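Local coordinates for DUF724 domain-containing protein 6-like (Raphanus sativus, PDB 5ZWX), which binds dimethylated histone H3 tails through paired Agenet domains and probably links this heterochromatin mark to DNA methylation, at residues A18-S23 / C51-T56. Residues are numbered along the deposited sequence; the frame is centred on the assembly and turned at random.
Sequences AAVEIS and CEVEYT
I22 meets Y55 through a CH-pi contact: its CD1 stands 4.0 Å from the centroid of the Y55 ring and only 9° off the ring normal, so the methyl sits squarely over one face. The second branch of I22 comes over the phenol end at a slant, CG2 lying 3.4 Å from Y55 OH and 3.9 Å from Y55 CZ. With CG1 beside the backbone N (chi1 -53°) and CD1 extended beyond it, I22 covers ring centre and phenol end at once.

Aliphatic contacts make up the rest. I22 and V53 meet end on, CD1 of I22 to CG2 of V53 at 3.7 Å, so the same methyl touches both the valine and the aromatic face, the two contacts lying roughly at right angles. V20 CG2 and V53 CG1 touch more loosely, at 4.5 Å.

The strand axes cross at 89°, 8.8 Å apart at closest approach, and no hydrogen bond joins them; strand 32-40 pairs with both, curling the sheet so that their side chains face each other inside the small SH3-like barrel of an Agenet domain. L77 joins this core against I22 and V53.

Y55 OH is hydrogen-bonded with E70 OE1, and the Y55 side chain also packs on a basic side chain of the bound histone peptide. A serine in place of Y55 would probably leave I22 CD1 without its aromatic cover and E70 without its phenol partner.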
loop_
_atom_site.group_PDB
_atom_site.type_symbol
_atom_site.label_atom_id
_atom_site.label_comp_id
_atom_site.label_asym_id
_atom_site.label_seq_id
_atom_site.Cartn_x
_atom_site.Cartn_y
_atom_site.Cartn_z
ATOM N N ALA A 18 5.270 -12.967 7.100
ATOM C CA ALA A 18 4.065 -12.588 6.365
ATOM C C ALA A 18 4.292 -11.389 5.452
ATOM O O ALA A 18 4.856 -10.384 5.870
ATOM C CB ALA A 18 2.937 -12.273 7.313
ATOM N N ALA A 19 3.784 -11.489 4.231
ATOM C CA ALA A 19 3.762 -10.352 3.318
ATOM C C ALA A 19 2.671 -9.410 3.801
ATOM O O ALA A 19 1.625 -9.864 4.258
ATOM C CB ALA A 19 3.500 -10.802 1.898
ATOM N N VAL A 20 2.908 -8.105 3.702
ATOM C CA VAL A 20 1.946 -7.110 4.173
ATOM C C VAL A 20 2.021 -5.861 3.274
ATOM O O VAL A 20 2.955 -5.713 2.503
ATOM C CB VAL A 20 2.231 -6.671 5.639
ATOM C CG1 VAL A 20 1.930 -7.794 6.622
ATOM C CG2 VAL A 20 3.686 -6.210 5.778
ATOM N N GLU A 21 1.016 -5.001 3.401
ATOM C CA GLU A 21 1.086 -3.643 2.893
ATOM C C GLU A 21 1.213 -2.720 4.100
ATOM O O GLU A 21 0.619 -2.950 5.170
ATOM C CB GLU A 21 -0.139 -3.315 2.042
ATOM C CG GLU A 21 -0.312 -4.327 0.898
ATOM C CD GLU A 21 -1.328 -3.921 -0.153
ATOM O OE1 GLU A 21 -2.081 -2.950 0.060
ATOM O OE2 GLU A 21 -1.401 -4.618 -1.189
ATOM N N ILE A 22 2.008 -1.674 3.921
ATOM C CA ILE A 22 2.431 -0.829 5.030
ATOM C C ILE A 22 1.982 0.586 4.764
ATOM O O ILE A 22 2.304 1.164 3.666
ATOM C CB ILE A 22 3.963 -0.836 5.185
ATOM C CG1 ILE A 22 4.472 -2.279 5.267
ATOM C CG2 ILE A 22 4.400 0.099 6.337
ATOM C CD1 ILE A 22 5.929 -2.471 4.957
ATOM N N SER A 23 1.248 1.165 5.709
ATOM C CA SER A 23 0.891 2.581 5.575
ATOM C C SER A 23 1.717 3.393 6.573
ATOM O O SER A 23 2.207 2.864 7.543
ATOM C CB SER A 23 -0.608 2.798 5.791
ATOM O OG SER A 23 -1.023 2.199 7.003
ATOM N N CYS A 51 5.400 -3.922 15.721
ATOM C CA CYS A 51 5.931 -4.917 14.794
ATOM C C CYS A 51 7.124 -4.319 14.089
ATOM O O CYS A 51 7.177 -3.124 13.928
ATOM C CB CYS A 51 4.877 -5.320 13.747
ATOM S SG CYS A 51 3.480 -6.219 14.500
ATOM N N GLU A 52 8.077 -5.133 13.663
ATOM C CA GLU A 52 9.097 -4.626 12.765
ATOM C C GLU A 52 8.811 -5.171 11.372
ATOM O O GLU A 52 8.474 -6.346 11.231
ATOM C CB GLU A 52 10.487 -5.020 13.242
ATOM C CG GLU A 52 11.616 -4.443 12.394
ATOM C CD GLU A 52 12.964 -4.942 12.849
ATOM O OE1 GLU A 52 12.973 -5.841 13.707
ATOM O OE2 GLU A 52 14.002 -4.453 12.352
ATOM N N VAL A 53 8.934 -4.323 10.355
ATOM C CA VAL A 53 8.708 -4.727 8.966
ATOM C C VAL A 53 9.896 -4.340 8.112
ATOM O O VAL A 53 10.669 -3.442 8.468
ATOM C CB VAL A 53 7.428 -4.094 8.333
ATOM C CG1 VAL A 53 6.181 -4.541 9.084
ATOM C CG2 VAL A 53 7.521 -2.550 8.273
ATOM N N GLU A 54 10.055 -5.066 7.008
ATOM C CA GLU A 54 11.061 -4.748 5.992
ATOM C C GLU A 54 10.373 -4.397 4.696
ATOM O O GLU A 54 9.542 -5.165 4.223
ATOM C CB GLU A 54 11.994 -5.935 5.770
ATOM C CG GLU A 54 13.019 -5.707 4.677
ATOM C CD GLU A 54 13.955 -6.885 4.522
ATOM O OE1 GLU A 54 13.650 -7.774 3.700
ATOM O OE2 GLU A 54 14.985 -6.925 5.234
ATOM N N TYR A 55 10.709 -3.245 4.113
ATOM C CA TYR A 55 10.104 -2.847 2.850
ATOM C C TYR A 55 10.696 -3.623 1.689
ATOM O O TYR A 55 11.876 -3.952 1.692
ATOM C CB TYR A 55 10.289 -1.344 2.596
ATOM C CG TYR A 55 9.499 -0.469 3.534
ATOM C CD1 TYR A 55 9.842 -0.363 4.882
ATOM C CD2 TYR A 55 8.401 0.233 3.084
ATOM C CE1 TYR A 55 9.113 0.429 5.732
ATOM C CE2 TYR A 55 7.667 1.039 3.932
ATOM C CZ TYR A 55 8.032 1.141 5.247
ATOM O OH TYR A 55 7.294 1.948 6.076
ATOM N N THR A 56 9.862 -3.897 0.689
ATOM C CA THR A 56 10.304 -4.598 -0.504
ATOM C C THR A 56 10.970 -3.634 -1.487
ATOM O O THR A 56 11.914 -4.010 -2.182
ATOM C CB THR A 56 9.125 -5.306 -1.208
ATOM O OG1 THR A 56 8.545 -6.260 -0.313
ATOM C CG2 THR A 56 9.594 -6.035 -2.466
#